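Local atomic coordinates of botulinum neurotoxin type C1 (Clostridium botulinum, PDB entry 3R4S), a protein that binds gangliosides through its heavy-chain receptor-binding region, which is represented here, and thereby probably brings the metalloprotease toxin into nerve cells. Residues S81-I86 / N230-T235; Y163-L168 / N362-Y367; N145-V150 / N207-D212. One frame throughout, in Å; residues are numbered along the deposited sequence.

Interaction 1: residues S81-I86 / N230-T235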
loop_
_atom_site.group_PDB
_atom_site.type_symbol
_atom_site.label_atom_id
_atom_site.label_comp_id
_atom_site.label_asym_id
_atom_site.label_seq_id
_atom_site.Cartn_x
_atom_site.Cartn_y
_atom_site.Cartn_z
ATOM N N SER A 81 -16.961 -4.475 1.653
ATOM C CA SER A 81 -15.524 -4.386 1.905
ATOM C C SER A 81 -14.719 -5.036 0.796
ATOM O O SER A 81 -15.166 -5.996 0.175
ATOM C CB SER A 81 -15.156 -5.027 3.255
ATOM O OG SER A 81 -15.457 -6.419 3.286
ATOM N N PHE A 82 -13.525 -4.513 0.543
ATOM C CA PHE A 82 -12.661 -5.086 -0.480
ATOM C C PHE A 82 -11.292 -4.428 -0.484
ATOM O O PHE A 82 -11.139 -3.262 -0.101
ATOM C CB PHE A 82 -13.274 -4.942 -1.879
ATOM C CG PHE A 82 -13.579 -3.503 -2.279
ATOM C CD1 PHE A 82 -12.638 -2.732 -2.967
ATOM C CD2 PHE A 82 -14.808 -2.936 -1.984
ATOM C CE1 PHE A 82 -12.922 -1.396 -3.343
ATOM C CE2 PHE A 82 -15.109 -1.608 -2.357
ATOM C CZ PHE A 82 -14.171 -0.845 -3.041
ATOM N N TRP A 83 -10.306 -5.190 -0.931
ATOM C CA TRP A 83 -8.979 -4.670 -1.173
ATOM C C TRP A 83 -8.935 -4.207 -2.605
ATOM O O TRP A 83 -9.496 -4.867 -3.500
ATOM C CB TRP A 83 -7.938 -5.762 -0.956
ATOM C CG TRP A 83 -7.651 -5.998 0.485
ATOM C CD1 TRP A 83 -8.270 -6.894 1.316
ATOM C CD2 TRP A 83 -6.663 -5.327 1.276
ATOM N NE1 TRP A 83 -7.719 -6.821 2.579
ATOM C CE2 TRP A 83 -6.740 -5.858 2.583
ATOM C CE3 TRP A 83 -5.736 -4.312 1.011
ATOM C CZ2 TRP A 83 -5.912 -5.420 3.619
ATOM C CZ3 TRP A 83 -4.916 -3.872 2.042
ATOM C CH2 TRP A 83 -5.010 -4.427 3.331
ATOM N N ILE A 84 -8.278 -3.069 -2.822
ATOM C CA ILE A 84 -8.185 -2.506 -4.152
ATOM C C ILE A 84 -6.844 -1.830 -4.358
ATOM O O ILE A 84 -6.258 -1.275 -3.425
ATOM C CB ILE A 84 -9.318 -1.482 -4.418
ATOM C CG1 ILE A 84 -9.114 -0.812 -5.785
ATOM C CG2 ILE A 84 -9.376 -0.409 -3.307
ATOM C CD1 ILE A 84 -10.309 0.050 -6.223
ATOM N N ARG A 85 -6.342 -1.902 -5.583
ATOM C CA ARG A 85 -5.153 -1.153 -5.966
ATOM C C ARG A 85 -5.406 -0.517 -7.332
ATOM O O ARG A 85 -5.988 -1.155 -8.215
ATOM C CB ARG A 85 -3.929 -2.074 -6.049
ATOM C CG ARG A 85 -2.616 -1.326 -6.293
ATOM C CD ARG A 85 -1.395 -2.272 -6.418
ATOM N NE ARG A 85 -0.243 -1.501 -6.878
ATOM C CZ ARG A 85 0.611 -1.884 -7.822
ATOM N NH1 ARG A 85 0.485 -3.066 -8.430
ATOM N NH2 ARG A 85 1.616 -1.084 -8.141
ATOM N N ILE A 86 -4.966 0.730 -7.497
ATOM C CA ILE A 86 -5.074 1.441 -8.773
ATOM C C ILE A 86 -3.697 1.913 -9.219
ATOM O O ILE A 86 -2.954 2.511 -8.434
ATOM C CB ILE A 86 -5.976 2.703 -8.661
ATOM C CG1 ILE A 86 -7.321 2.388 -7.983
ATOM C CG2 ILE A 86 -6.216 3.331 -10.041
ATOM C CD1 ILE A 86 -8.255 1.672 -8.882
ATOM N N ASN A 230 -7.511 -6.753 9.596
ATOM C CA ASN A 230 -6.341 -7.526 9.998
ATOM C C ASN A 230 -6.424 -9.008 9.650
ATOM O O ASN A 230 -5.412 -9.637 9.386
ATOM C CB ASN A 230 -6.049 -7.306 11.483
ATOM C CG ASN A 230 -5.557 -5.905 11.754
ATOM O OD1 ASN A 230 -6.090 -5.185 12.601
ATOM N ND2 ASN A 230 -4.547 -5.494 11.001
ATOM N N SER A 231 -7.630 -9.559 9.617
ATOM C CA SER A 231 -7.797 -10.962 9.254
ATOM C C SER A 231 -7.482 -11.233 7.780
ATOM O O SER A 231 -7.375 -12.383 7.362
ATOM C CB SER A 231 -9.222 -11.428 9.570
ATOM O OG SER A 231 -10.107 -11.097 8.514
ATOM N N LEU A 232 -7.341 -10.181 6.984
ATOM C CA LEU A 232 -7.101 -10.369 5.557
ATOM C C LEU A 232 -5.656 -10.060 5.155
ATOM O O LEU A 232 -5.345 -9.954 3.967
ATOM C CB LEU A 232 -8.090 -9.533 4.731
ATOM C CG LEU A 232 -9.548 -9.990 4.846
ATOM C CD1 LEU A 232 -10.506 -8.919 4.354
ATOM C CD2 LEU A 232 -9.783 -11.328 4.113
ATOM N N GLN A 233 -4.775 -9.922 6.141
ATOM C CA GLN A 233 -3.363 -9.668 5.859
ATOM C C GLN A 233 -2.461 -10.546 6.698
ATOM O O GLN A 233 -2.835 -10.960 7.796
ATOM C CB GLN A 233 -2.970 -8.234 6.207
ATOM C CG GLN A 233 -4.009 -7.182 5.974
ATOM C CD GLN A 233 -3.597 -5.857 6.591
ATOM O OE1 GLN A 233 -4.154 -5.427 7.608
ATOM N NE2 GLN A 233 -2.603 -5.220 5.999
ATOM N N TYR A 234 -1.258 -10.783 6.181
ATOM C CA TYR A 234 -0.150 -11.291 6.972
ATOM C C TYR A 234 0.671 -10.105 7.470
ATOM O O TYR A 234 1.569 -9.621 6.774
ATOM C CB TYR A 234 0.714 -12.208 6.117
ATOM C CG TYR A 234 -0.005 -13.468 5.684
ATOM C CD1 TYR A 234 -0.066 -14.575 6.523
ATOM C CD2 TYR A 234 -0.624 -13.553 4.441
ATOM C CE1 TYR A 234 -0.718 -15.741 6.137
ATOM C CE2 TYR A 234 -1.280 -14.714 4.044
ATOM C CZ TYR A 234 -1.318 -15.806 4.900
ATOM O OH TYR A 234 -1.959 -16.965 4.531
ATOM N N THR A 235 0.356 -9.627 8.669
ATOM C CA THR A 235 0.949 -8.394 9.160
ATOM C C THR A 235 2.443 -8.487 9.449
ATOM O O THR A 235 3.093 -7.466 9.640
ATOM C CB THR A 235 0.229 -7.875 10.419
ATOM O OG1 THR A 235 0.288 -8.869 11.447
ATOM C CG2 THR A 235 -1.240 -7.536 10.104
#

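Interaction 2: residues Y163-L168 / N362-Y367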
loop_
_atom_site.group_PDB
_atom_site.type_symbol
_atom_site.label_atom_id
_atom_site.label_comp_id
_atom_site.label_asym_id
_atom_site.label_seq_id
_atom_site.Cartn_x
_atom_site.Cartn_y
_atom_site.Cartn_z
ATOM N N TYR A 163 -14.582 3.773 5.292
ATOM C CA TYR A 163 -13.327 3.596 5.998
ATOM C C TYR A 163 -12.219 3.202 5.026
ATOM O O TYR A 163 -12.465 2.550 4.013
ATOM C CB TYR A 163 -13.444 2.470 7.023
ATOM C CG TYR A 163 -14.531 2.592 8.073
ATOM C CD1 TYR A 163 -14.204 2.705 9.425
ATOM C CD2 TYR A 163 -15.873 2.540 7.731
ATOM C CE1 TYR A 163 -15.192 2.785 10.411
ATOM C CE2 TYR A 163 -16.873 2.628 8.712
ATOM C CZ TYR A 163 -16.522 2.745 10.043
ATOM O OH TYR A 163 -17.501 2.822 11.013
ATOM N N ILE A 164 -10.991 3.573 5.363
ATOM C CA ILE A 164 -9.834 3.203 4.570
ATOM C C ILE A 164 -8.833 2.603 5.550
ATOM O O ILE A 164 -8.518 3.208 6.574
ATOM C CB ILE A 164 -9.246 4.428 3.836
ATOM C CG1 ILE A 164 -10.302 5.043 2.918
ATOM C CG2 ILE A 164 -7.986 4.057 3.037
ATOM C CD1 ILE A 164 -10.734 4.125 1.771
ATOM N N ASN A 165 -8.394 1.382 5.263
ATOM C CA ASN A 165 -7.496 0.659 6.147
ATOM C C ASN A 165 -7.971 0.684 7.594
ATOM O O ASN A 165 -7.187 0.889 8.520
ATOM C CB ASN A 165 -6.070 1.196 5.997
ATOM C CG ASN A 165 -5.561 1.079 4.568
ATOM O OD1 ASN A 165 -5.841 0.085 3.882
ATOM N ND2 ASN A 165 -4.804 2.085 4.111
ATOM N N GLY A 166 -9.272 0.470 7.776
ATOM C CA GLY A 166 -9.846 0.351 9.103
ATOM C C GLY A 166 -10.115 1.666 9.814
ATOM O O GLY A 166 -10.523 1.666 10.969
ATOM N N LYS A 167 -9.868 2.784 9.141
ATOM C CA LYS A 167 -10.073 4.094 9.745
ATOM C C LYS A 167 -11.208 4.843 9.059
ATOM O O LYS A 167 -11.205 4.999 7.834
ATOM C CB LYS A 167 -8.802 4.940 9.642
ATOM C CG LYS A 167 -8.011 5.049 10.934
ATOM C CD LYS A 167 -7.263 3.773 11.241
ATOM C CE LYS A 167 -6.456 3.928 12.518
ATOM N NZ LYS A 167 -5.673 5.195 12.516
ATOM N N LEU A 168 -12.158 5.319 9.856
ATOM C CA LEU A 168 -13.264 6.139 9.355
ATOM C C LEU A 168 -12.746 7.416 8.704
ATOM O O LEU A 168 -11.986 8.150 9.311
ATOM C CB LEU A 168 -14.218 6.513 10.489
ATOM C CG LEU A 168 -15.433 7.330 10.036
ATOM C CD1 LEU A 168 -16.307 6.504 9.101
ATOM C CD2 LEU A 168 -16.244 7.805 11.250
ATOM N N ASN A 362 3.677 -0.126 9.184
ATOM C CA ASN A 362 2.638 0.300 8.276
ATOM C C ASN A 362 1.705 1.254 8.978
ATOM O O ASN A 362 1.523 1.181 10.195
ATOM C CB ASN A 362 1.826 -0.908 7.808
ATOM C CG ASN A 362 2.676 -1.945 7.122
ATOM O OD1 ASN A 362 2.554 -3.145 7.389
ATOM N ND2 ASN A 362 3.555 -1.494 6.243
ATOM N N ASN A 363 1.105 2.151 8.214
ATOM C CA ASN A 363 -0.018 2.912 8.735
ATOM C C ASN A 363 -0.979 3.216 7.607
ATOM O O ASN A 363 -0.804 2.730 6.485
ATOM C CB ASN A 363 0.435 4.168 9.497
ATOM C CG ASN A 363 1.060 5.216 8.596
ATOM O OD1 ASN A 363 1.000 5.128 7.368
ATOM N ND2 ASN A 363 1.657 6.230 9.212
ATOM N N THR A 364 -2.006 3.996 7.896
ATOM C CA THR A 364 -3.081 4.153 6.934
ATOM C C THR A 364 -2.588 4.625 5.553
ATOM O O THR A 364 -3.141 4.230 4.531
ATOM C CB THR A 364 -4.228 5.047 7.475
ATOM O OG1 THR A 364 -5.327 5.010 6.556
ATOM C CG2 THR A 364 -3.774 6.477 7.627
ATOM N N TYR A 365 -1.535 5.432 5.504
ATOM C CA TYR A 365 -1.136 6.010 4.216
ATOM C C TYR A 365 0.199 5.548 3.620
ATOM O O TYR A 365 0.493 5.872 2.464
ATOM C CB TYR A 365 -1.225 7.543 4.263
ATOM C CG TYR A 365 -2.648 7.987 4.539
ATOM C CD1 TYR A 365 -3.714 7.364 3.880
ATOM C CD2 TYR A 365 -2.937 8.994 5.467
ATOM C CE1 TYR A 365 -5.020 7.724 4.121
ATOM C CE2 TYR A 365 -4.254 9.365 5.717
ATOM C CZ TYR A 365 -5.293 8.719 5.038
ATOM O OH TYR A 365 -6.616 9.056 5.258
ATOM N N TYR A 366 0.974 4.772 4.383
ATOM C CA TYR A 366 2.268 4.261 3.908
ATOM C C TYR A 366 2.483 2.802 4.304
ATOM O O TYR A 366 2.087 2.391 5.399
ATOM C CB TYR A 366 3.431 5.065 4.512
ATOM C CG TYR A 366 3.473 6.507 4.093
ATOM C CD1 TYR A 366 3.144 7.523 4.987
ATOM C CD2 TYR A 366 3.848 6.865 2.795
ATOM C CE1 TYR A 366 3.180 8.865 4.593
ATOM C CE2 TYR A 366 3.885 8.196 2.393
ATOM C CZ TYR A 366 3.550 9.192 3.296
ATOM O OH TYR A 366 3.591 10.513 2.903
ATOM N N TYR A 367 3.142 2.042 3.432
ATOM C CA TYR A 367 3.766 0.761 3.802
ATOM C C TYR A 367 5.273 0.981 3.942
ATOM O O TYR A 367 5.933 1.398 2.986
ATOM C CB TYR A 367 3.538 -0.285 2.719
ATOM C CG TYR A 367 2.093 -0.663 2.523
ATOM C CD1 TYR A 367 1.498 -1.659 3.297
ATOM C CD2 TYR A 367 1.328 -0.041 1.550
ATOM C CE1 TYR A 367 0.161 -2.019 3.099
ATOM C CE2 TYR A 367 0.007 -0.385 1.352
ATOM C CZ TYR A 367 -0.567 -1.373 2.119
ATOM O OH TYR A 367 -1.888 -1.678 1.904
HETATM O O HOH W 1 -3.464 -1.421 4.165
HETATM O O HOH W 2 -3.401 4.291 10.294
#

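Interaction 3: residues N145-V150 / N207-D212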
loop_
_atom_site.group_PDB
_atom_site.type_symbol
_atom_site.label_atom_id
_atom_site.label_comp_id
_atom_site.label_asym_id
_atom_site.label_seq_id
_atom_site.Cartn_x
_atom_site.Cartn_y
_atom_site.Cartn_z
ATOM N N ASN A 145 -0.575 4.633 -5.810
ATOM C CA ASN A 145 -0.595 3.349 -6.491
ATOM C C ASN A 145 -0.510 2.142 -5.565
ATOM O O ASN A 145 -0.026 1.080 -5.960
ATOM C CB ASN A 145 0.544 3.311 -7.500
ATOM C CG ASN A 145 0.616 4.579 -8.322
ATOM O OD1 ASN A 145 -0.412 5.122 -8.741
ATOM N ND2 ASN A 145 1.831 5.064 -8.554
ATOM N N LYS A 146 -0.990 2.299 -4.337
ATOM C CA LYS A 146 -0.834 1.251 -3.340
ATOM C C LYS A 146 -2.135 0.536 -2.985
ATOM O O LYS A 146 -3.228 1.085 -3.119
ATOM C CB LYS A 146 -0.191 1.824 -2.081
ATOM C CG LYS A 146 -1.053 2.811 -1.339
ATOM C CD LYS A 146 -0.202 3.600 -0.320
ATOM C CE LYS A 146 0.770 4.555 -1.017
ATOM N NZ LYS A 146 1.554 5.400 -0.047
ATOM N N TRP A 147 -2.003 -0.707 -2.545
ATOM C CA TRP A 147 -3.148 -1.445 -2.034
ATOM C C TRP A 147 -3.761 -0.678 -0.872
ATOM O O TRP A 147 -3.036 -0.173 -0.006
ATOM C CB TRP A 147 -2.709 -2.818 -1.535
ATOM C CG TRP A 147 -2.580 -3.857 -2.603
ATOM C CD1 TRP A 147 -1.420 -4.379 -3.115
ATOM C CD2 TRP A 147 -3.656 -4.527 -3.275
ATOM N NE1 TRP A 147 -1.711 -5.331 -4.076
ATOM C CE2 TRP A 147 -3.077 -5.448 -4.184
ATOM C CE3 TRP A 147 -5.055 -4.440 -3.196
ATOM C CZ2 TRP A 147 -3.851 -6.279 -5.010
ATOM C CZ3 TRP A 147 -5.830 -5.271 -4.020
ATOM C CH2 TRP A 147 -5.223 -6.171 -4.918
ATOM N N PHE A 148 -5.087 -0.580 -0.853
ATOM C CA PHE A 148 -5.783 -0.132 0.343
ATOM C C PHE A 148 -7.083 -0.913 0.541
ATOM O O PHE A 148 -7.611 -1.512 -0.392
ATOM C CB PHE A 148 -6.020 1.390 0.351
ATOM C CG PHE A 148 -6.821 1.921 -0.831
ATOM C CD1 PHE A 148 -8.146 2.306 -0.674
ATOM C CD2 PHE A 148 -6.226 2.092 -2.079
ATOM C CE1 PHE A 148 -8.884 2.836 -1.753
ATOM C CE2 PHE A 148 -6.946 2.615 -3.159
ATOM C CZ PHE A 148 -8.281 2.996 -2.992
ATOM N N PHE A 149 -7.562 -0.926 1.776
ATOM C CA PHE A 149 -8.735 -1.700 2.147
ATOM C C PHE A 149 -9.922 -0.765 2.353
ATOM O O PHE A 149 -9.921 0.076 3.249
ATOM C CB PHE A 149 -8.466 -2.476 3.438
ATOM C CG PHE A 149 -9.589 -3.385 3.837
ATOM C CD1 PHE A 149 -10.002 -4.407 2.987
ATOM C CD2 PHE A 149 -10.240 -3.224 5.052
ATOM C CE1 PHE A 149 -11.047 -5.268 3.351
ATOM C CE2 PHE A 149 -11.290 -4.077 5.420
ATOM C CZ PHE A 149 -11.688 -5.101 4.571
ATOM N N VAL A 150 -10.922 -0.904 1.503
ATOM C CA VAL A 150 -12.116 -0.081 1.583
ATOM C C VAL A 150 -13.193 -0.782 2.398
ATOM O O VAL A 150 -13.380 -2.004 2.310
ATOM C CB VAL A 150 -12.666 0.204 0.190
ATOM C CG1 VAL A 150 -14.073 0.810 0.276
ATOM C CG2 VAL A 150 -11.701 1.138 -0.588
ATOM N N ASN A 207 -4.727 0.276 -14.527
ATOM C CA ASN A 207 -5.133 -1.044 -14.070
ATOM C C ASN A 207 -5.797 -0.937 -12.711
ATOM O O ASN A 207 -5.496 -0.037 -11.926
ATOM C CB ASN A 207 -3.934 -1.988 -13.955
ATOM C CG ASN A 207 -3.367 -2.378 -15.296
ATOM O OD1 ASN A 207 -2.163 -2.259 -15.532
ATOM N ND2 ASN A 207 -4.225 -2.850 -16.185
ATOM N N MET A 208 -6.694 -1.869 -12.428
ATOM C CA MET A 208 -7.256 -1.977 -11.098
ATOM C C MET A 208 -7.145 -3.428 -10.661
ATOM O O MET A 208 -7.456 -4.338 -11.432
ATOM C CB MET A 208 -8.714 -1.509 -11.092
ATOM C CG MET A 208 -9.451 -1.781 -9.783
ATOM S SD MET A 208 -11.187 -1.252 -9.828
ATOM C CE MET A 208 -11.932 -2.528 -10.855
ATOM N N TRP A 209 -6.688 -3.643 -9.435
ATOM C CA TRP A 209 -6.651 -4.971 -8.853
ATOM C C TRP A 209 -7.658 -5.003 -7.726
ATOM O O TRP A 209 -7.810 -4.012 -6.998
ATOM C CB TRP A 209 -5.280 -5.277 -8.256
ATOM C CG TRP A 209 -4.150 -5.377 -9.219
ATOM C CD1 TRP A 209 -3.568 -6.525 -9.688
ATOM C CD2 TRP A 209 -3.411 -4.293 -9.790
ATOM N NE1 TRP A 209 -2.521 -6.219 -10.524
ATOM C CE2 TRP A 209 -2.403 -4.856 -10.606
ATOM C CE3 TRP A 209 -3.507 -2.903 -9.698
ATOM C CZ2 TRP A 209 -1.499 -4.074 -11.332
ATOM C CZ3 TRP A 209 -2.604 -2.124 -10.417
ATOM C CH2 TRP A 209 -1.612 -2.717 -11.222
ATOM N N ILE A 210 -8.324 -6.149 -7.580
ATOM C CA ILE A 210 -9.313 -6.376 -6.544
ATOM C C ILE A 210 -9.110 -7.754 -5.916
ATOM O O ILE A 210 -8.814 -8.728 -6.616
ATOM C CB ILE A 210 -10.748 -6.346 -7.124
ATOM C CG1 ILE A 210 -11.050 -4.990 -7.774
ATOM C CG2 ILE A 210 -11.777 -6.690 -6.036
ATOM C CD1 ILE A 210 -11.148 -3.834 -6.789
ATOM N N ARG A 211 -9.266 -7.841 -4.596
ATOM C CA ARG A 211 -9.418 -9.149 -3.948
ATOM C C ARG A 211 -10.268 -9.060 -2.689
ATOM O O ARG A 211 -10.345 -8.007 -2.034
ATOM C CB ARG A 211 -8.070 -9.819 -3.661
ATOM C CG ARG A 211 -7.139 -9.041 -2.732
ATOM C CD ARG A 211 -7.243 -9.501 -1.282
ATOM N NE ARG A 211 -6.166 -8.945 -0.451
ATOM C CZ ARG A 211 -5.899 -9.341 0.793
ATOM N NH1 ARG A 211 -6.632 -10.303 1.356
ATOM N NH2 ARG A 211 -4.900 -8.788 1.482
ATOM N N ASP A 212 -10.939 -10.172 -2.395
ATOM C CA ASP A 212 -11.817 -10.309 -1.239
ATOM C C ASP A 212 -12.897 -9.227 -1.145
ATOM O O ASP A 212 -12.921 -8.429 -0.203
ATOM C CB ASP A 212 -11.000 -10.425 0.047
ATOM C CG ASP A 212 -10.132 -11.687 0.065
ATOM O OD1 ASP A 212 -10.632 -12.762 -0.345
ATOM O OD2 ASP A 212 -8.953 -11.605 0.473
#

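Interaction 1: residues S81-I86 / N230-T235
The indole of W83 meets L232 and Q233 along its NE1-CZ2-CH2 side. NE1 of W83 lies 3.5 Å from CB of L232, and that carbon sits near the ring plane, so the leucine methylene abuts an edge. CD1 of L232 adds a second apolar neighbour, 3.9 Å from NE1 of W83. Further round the ring, CG of Q233 approaches CZ2 of W83 at 3.5 Å from an oblique direction, and CD of Q233 stands 3.8 Å from CH2 of W83. The amide plane is turned 50° from the indole, which rules out a parallel stack, and the two side chains cross at about a right angle. No hydrogen bond spans the segments; the contact is van der Waals in kind. The CA atoms of W83 and L232 are 9.0 Å apart, too far for backbone pairing, so the side chains alone close the gap.

The contact packs strand 77-87 of the lectin-like, concanavalin-type β-sandwich, which carries W83, against the loop following helix 222-231, which carries L232 and Q233 and runs on toward strand 251-256. Reach comes from both partners. W83 holds CG beside its backbone N (chi1 -78°), and Q233, extended beyond CG, brings its chain to the benzo side of the indole.

In the next shell, R211 on neighbouring strand 207-216 makes a cation-pi contact with W83 and also hydrogen-bonds the carbonyl O of L232 through NH2. One guanidinium thus serves both segments, and its charge could polarise the indole. F149 meets the W83 ring as well, with planes at about 40°. Behind these, backbone hydrogen bonds of W83 with R211 and of F82 with V150 fix strand 77-87 between its neighbours.

Interaction 2: residues Y163-L168 / N362-Y367
The tip of the β-hairpin formed by strands 159-164 and 167-173 touches the loop between strands 356-362 and 367-374 of the trefoil, with N165 and T364 at the point of contact. ND2 of N165 donates to the carbonyl O of T364 at 2.7 Å, but the N-H...O angle of 129° makes this a weak, bent bond. The other end of the amide looks back into its own domain: OD1 of N165 accepts from the backbone N of F149. It also receives a weak bond from a water that donates to OH of Y367 at 2.8 Å, so the carboxamide is held at both ends. A second water connects NZ of K167 and N of T364 through two weak bonds.

T364 is placed with OG1 anti to its backbone N (chi1 -172°), 3.7 Å from O of I164. This hydroxyl is buried here without a hydrogen-bond partner in the model. Its methyl CG2 instead rests 3.3 Å above the face of the Y365 ring.

N363 shapes the trefoil loop: its OD1 accepts from N of Y365 and, at 3.0 Å, from N of Y366, an Asx turn with an Asx motif. Across the interface, paired I164-K167 backbone bonds close a type I' turn with N165-G166 at its corners, the classic two-residue β-hairpin.

Interaction 3: residues N145-V150 / N207-D212
W147 and W209 are brought together by similar first torsions, each placing CG beside the backbone N and anti to the carbonyl carbon; in W147 (chi1 -83°) this sends the six-membered ring over to strand 207-216. The setting is the curved antiparallel sheet of the concanavalin-like sandwich. Strands 148-155 and 207-216 both pair with strand 77-87 and flank it on opposite sides: F148 hydrogen-bonds with I84 through the backbone, while W209 does so with R85. The two segments are therefore separated by one strand, and the 8.4 Å between the CA atoms of W147 and W209 agrees with that.

Contact across this gap is made by CH2 of W147, which lies 3.5 Å from CB of W209. CZ2 of W147 is 3.7 Å from the same CB, so the methylene sits against that side of the benzo ring, in an oblique approach. The indoles themselves form no regular stack: the six-membered ring of W147 and the five-membered ring of W209 have centroids 6.0 Å apart and planes inclined at 56°. CZ3 of W147 comes within 3.8 Å of the carbonyl O of W209, and CH2 lies 4.1 Å from CG of R211. The tryptophan thus covers a run of backbone and side-chain stems from W209 to R211.

No hydrogen bond joins the segments. The polar end of W147 is satisfied elsewhere, NE1 donating to OD1 of N244, a bond that probably helps to set the rotation of the ring. The W209 ring in turn has R85 as a cation-pi partner.

R211, bent at chi2, directs NH1 to OD2 of the adjoining D212: a salt bridge of 2.8 Å, nearly straight at 161°, with the oxygen lying in the guanidinium plane.

How the interactions relate
Interactions 1 and 3 have centres about 8 Å apart, interactions 1 and 2 about 10 Å, and interactions 2 and 3 about 13 Å; all three reach the same sheet of the N-terminal domain. Segments 81-86, 145-150, 163-168, 207-212, 230-235 and 362-367 follow in that order, so interaction 3 lies within the span of interaction 1 while interaction 2 crosses both. Interaction 3 is internal to the sandwich; interaction 1 ties it to the loop after helix 222-231, interaction 2 to the trefoil loop 362-367. Hydrogen bonds from Y367 OH to W147 O and from K146 NZ to Y365 O add to the interface, consistent with a defined orientation of the ganglioside-binding trefoil.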